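PDB 1FR3: Molybdate/tungstate binding protein from Sporomusa ovata, which binds molybdate and tungstate and probably serves in storing these oxyanions and keeping their level in the cell steady. Local coordinates for residues N7-V13 against D52-V58. Numbering follows the deposited sequence.
Sequences NKLEATV and DKVTALV
The flat amide of N7 reaches over the carbonyl of V58: ND2 lies 3.1 Å from V58 O and stands 47° above the carbonyl plane, while the oxygen stays close to the plane of the amide. N7 N bonds the same oxygen from within the carbonyl plane, so V58 O takes two donors from one residue. With CG beside the backbone N (chi1 -59°), the amide lies next to the N-H that uses the same oxygen, which lets both donors of N7 converge on V58 O. Its OD1 accepts from V35 N of the second subunit, so both ends of the amide are held and its turn is set; a bound tungstate lies about 5 Å from this side chain.

From here an antiparallel ladder runs through the hydrogen-bonded pairs L9-A56 and A11-V54, and just beyond it V13 N bonds D52 O (2.8 Å). N7, L9, A11, V54, A56 and V58 share one face. K8, E10, T12, K53, T55 and L57 take the other, where K8 CB meets T55 CG2 at 3.7 Å and K8 runs alongside L57. K53 bends at chi2 (-61°), bringing NZ within 2.6 Å of T12 OG1. A valine at T12 would probably leave the K53 ammonium without this acceptor and free to swing.

Both strands belong to the TOBE domain, of the OB clan, with 53-58 at the outer edge of the chain's own sheet. M27 of strand 22-29 packs on A11 and V54, and L34 of strand 32-39 on L9 and A56. Through T55 and L57, strand 53-58 pairs with an antiparallel strand of the second subunit, carrying the sheet across the interface.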
ATOM      1  N   ASN A   7      -8.134   6.371  -8.796  1.00  6.21           N
ATOM      2  CA  ASN A   7      -7.979   7.819  -8.612  1.00  6.43           C
ATOM      3  C   ASN A   7      -6.948   8.417  -9.538  1.00  6.56           C
ATOM      4  O   ASN A   7      -5.764   8.099  -9.393  1.00  7.38           O
ATOM      5  CB  ASN A   7      -7.628   8.077  -7.135  1.00  6.30           C
ATOM      6  CG  ASN A   7      -8.749   7.519  -6.267  1.00  6.99           C
ATOM      7  OD1 ASN A   7      -9.819   8.130  -6.213  1.00  8.14           O
ATOM      8  ND2 ASN A   7      -8.520   6.381  -5.636  1.00  6.21           N
ATOM      9  N   LYS A   8      -7.371   9.292 -10.437  1.00  7.03           N
ATOM     10  CA  LYS A   8      -6.495   9.988 -11.351  1.00  7.16           C
ATOM     11  C   LYS A   8      -6.624  11.499 -11.106  1.00  8.32           C
ATOM     12  O   LYS A   8      -7.745  12.021 -11.165  1.00  8.73           O
ATOM     13  CB  LYS A   8      -6.824   9.721 -12.822  1.00  6.94           C
ATOM     14  CG  LYS A   8      -6.415   8.378 -13.377  1.00  7.91           C
ATOM     15  CD  LYS A   8      -7.428   7.273 -13.122  1.00  7.71           C
ATOM     16  CE  LYS A   8      -7.179   6.111 -14.078  1.00  7.85           C
ATOM     17  NZ  LYS A   8      -8.129   4.988 -13.835  1.00  7.48           N
ATOM     18  N   LEU A   9      -5.507  12.159 -10.829  1.00  7.70           N
ATOM     19  CA  LEU A   9      -5.526  13.607 -10.627  1.00  7.56           C
ATOM     20  C   LEU A   9      -4.576  14.262 -11.631  1.00  8.05           C
ATOM     21  O   LEU A   9      -3.370  13.996 -11.577  1.00  7.62           O
ATOM     22  CB  LEU A   9      -5.139  13.986  -9.203  1.00  9.14           C
ATOM     23  CG  LEU A   9      -5.940  13.336  -8.068  1.00  9.09           C
ATOM     24  CD1 LEU A   9      -5.241  13.585  -6.739  1.00 10.26           C
ATOM     25  CD2 LEU A   9      -7.357  13.893  -8.018  1.00 10.04           C
ATOM     26  N   GLU A  10      -5.102  15.079 -12.532  1.00  8.53           N
ATOM     27  CA  GLU A  10      -4.262  15.755 -13.520  1.00  9.82           C
ATOM     28  C   GLU A  10      -3.551  16.931 -12.858  1.00  9.99           C
ATOM     29  O   GLU A  10      -4.181  17.942 -12.545  1.00 11.54           O
ATOM     30  CB  GLU A  10      -5.089  16.199 -14.727  1.00 12.50           C
ATOM     31  CG  GLU A  10      -5.726  15.010 -15.445  1.00 15.20           C
ATOM     32  CD  GLU A  10      -6.505  15.413 -16.677  1.00 17.41           C
ATOM     33  OE1 GLU A  10      -6.624  16.625 -16.962  1.00 20.04           O
ATOM     34  OE2 GLU A  10      -7.014  14.520 -17.382  1.00 19.61           O
ATOM     35  N   ALA A  11      -2.255  16.778 -12.624  1.00  8.58           N
ATOM     36  CA  ALA A  11      -1.483  17.767 -11.888  1.00  8.48           C
ATOM     37  C   ALA A  11      -0.259  18.286 -12.622  1.00  8.16           C
ATOM     38  O   ALA A  11       0.021  17.900 -13.758  1.00  8.77           O
ATOM     39  CB  ALA A  11      -1.036  17.098 -10.583  1.00  7.97           C
ATOM     40  N   THR A  12       0.446  19.204 -11.963  1.00  8.13           N
ATOM     41  CA  THR A  12       1.652  19.785 -12.551  1.00  8.63           C
ATOM     42  C   THR A  12       2.815  19.631 -11.577  1.00  8.08           C
ATOM     43  O   THR A  12       2.655  19.866 -10.377  1.00  7.75           O
ATOM     44  CB  THR A  12       1.456  21.270 -12.911  1.00  9.51           C
ATOM     45  OG1 THR A  12       0.407  21.402 -13.883  1.00 11.00           O
ATOM     46  CG2 THR A  12       2.714  21.881 -13.506  1.00 10.24           C
ATOM     47  N   VAL A  13       3.964  19.179 -12.080  1.00  8.39           N
ATOM     48  CA  VAL A  13       5.140  19.047 -11.211  1.00  7.82           C
ATOM     49  C   VAL A  13       5.682  20.426 -10.830  1.00  9.11           C
ATOM     50  O   VAL A  13       5.928  21.249 -11.715  1.00  9.81           O
ATOM     51  CB  VAL A  13       6.266  18.240 -11.878  1.00  8.68           C
ATOM     52  CG1 VAL A  13       7.481  18.102 -10.972  1.00  8.78           C
ATOM     53  CG2 VAL A  13       5.765  16.858 -12.287  1.00  8.71           C
ATOM     54  N   ASP A  52       6.143  19.809 -15.736  1.00 11.28           N
ATOM     55  CA  ASP A  52       5.488  18.728 -16.470  1.00 11.13           C
ATOM     56  C   ASP A  52       4.038  18.518 -16.033  1.00 10.66           C
ATOM     57  O   ASP A  52       3.718  18.558 -14.847  1.00 10.89           O
ATOM     58  CB  ASP A  52       6.212  17.394 -16.290  1.00 11.43           C
ATOM     59  CG  ASP A  52       7.376  17.132 -17.215  1.00 12.00           C
ATOM     60  OD1 ASP A  52       7.506  17.841 -18.234  1.00 13.62           O
ATOM     61  OD2 ASP A  52       8.163  16.208 -16.923  1.00 12.17           O
ATOM     62  N   LYS A  53       3.162  18.296 -17.010  1.00 10.52           N
ATOM     63  CA  LYS A  53       1.778  17.937 -16.731  1.00 10.47           C
ATOM     64  C   LYS A  53       1.787  16.409 -16.578  1.00  9.70           C
ATOM     65  O   LYS A  53       2.283  15.718 -17.469  1.00 10.88           O
ATOM     66  CB  LYS A  53       0.811  18.327 -17.841  1.00 12.19           C
ATOM     67  CG  LYS A  53       0.759  19.820 -18.115  1.00 14.56           C
ATOM     68  CD  LYS A  53       0.313  20.630 -16.914  1.00 16.74           C
ATOM     69  CE  LYS A  53       0.252  22.114 -17.249  1.00 17.78           C
ATOM     70  NZ  LYS A  53       0.288  22.949 -16.017  1.00 18.68           N
ATOM     71  N   VAL A  54       1.286  15.936 -15.455  1.00  8.65           N
ATOM     72  CA  VAL A  54       1.298  14.510 -15.160  1.00  8.47           C
ATOM     73  C   VAL A  54      -0.022  14.088 -14.526  1.00  8.26           C
ATOM     74  O   VAL A  54      -0.872  14.913 -14.201  1.00  8.55           O
ATOM     75  CB  VAL A  54       2.427  14.171 -14.163  1.00  8.09           C
ATOM     76  CG1 VAL A  54       3.798  14.506 -14.739  1.00  8.94           C
ATOM     77  CG2 VAL A  54       2.257  14.920 -12.842  1.00  9.28           C
ATOM     78  N   THR A  55      -0.180  12.777 -14.360  1.00  8.04           N
ATOM     79  CA  THR A  55      -1.359  12.257 -13.676  1.00  8.51           C
ATOM     80  C   THR A  55      -0.910  11.575 -12.388  1.00  7.07           C
ATOM     81  O   THR A  55      -0.100  10.644 -12.422  1.00  7.93           O
ATOM     82  CB  THR A  55      -2.184  11.293 -14.545  1.00  8.91           C
ATOM     83  OG1 THR A  55      -2.685  12.014 -15.680  1.00 10.95           O
ATOM     84  CG2 THR A  55      -3.351  10.717 -13.756  1.00  9.55           C
ATOM     85  N   ALA A  56      -1.410  12.049 -11.249  1.00  6.97           N
ATOM     86  CA  ALA A  56      -1.136  11.381  -9.974  1.00  6.23           C
ATOM     87  C   ALA A  56      -2.131  10.212  -9.927  1.00  6.89           C
ATOM     88  O   ALA A  56      -3.304  10.422 -10.272  1.00  7.60           O
ATOM     89  CB  ALA A  56      -1.287  12.309  -8.796  1.00  6.90           C
ATOM     90  N   LEU A  57      -1.676   9.023  -9.573  1.00  5.49           N
ATOM     91  CA  LEU A  57      -2.516   7.835  -9.568  1.00  5.74           C
ATOM     92  C   LEU A  57      -2.542   7.143  -8.214  1.00  5.71           C
ATOM     93  O   LEU A  57      -1.486   6.831  -7.657  1.00  5.98           O
ATOM     94  CB  LEU A  57      -1.982   6.849 -10.618  1.00  5.99           C
ATOM     95  CG  LEU A  57      -2.707   5.503 -10.721  1.00  6.46           C
ATOM     96  CD1 LEU A  57      -4.066   5.681 -11.373  1.00  7.61           C
ATOM     97  CD2 LEU A  57      -1.852   4.493 -11.475  1.00  7.88           C
ATOM     98  N   VAL A  58      -3.732   6.828  -7.701  1.00  5.21           N
ATOM     99  CA  VAL A  58      -3.832   6.143  -6.417  1.00  4.56           C
ATOM    100  C   VAL A  58      -4.834   4.988  -6.472  1.00  4.39           C
ATOM    101  O   VAL A  58      -5.966   5.192  -6.918  1.00  4.59           O
ATOM    102  CB  VAL A  58      -4.254   7.110  -5.296  1.00  4.69           C
ATOM    103  CG1 VAL A  58      -4.274   6.393  -3.958  1.00  4.15           C
ATOM    104  CG2 VAL A  58      -3.313   8.309  -5.222  1.00  5.95           C
TER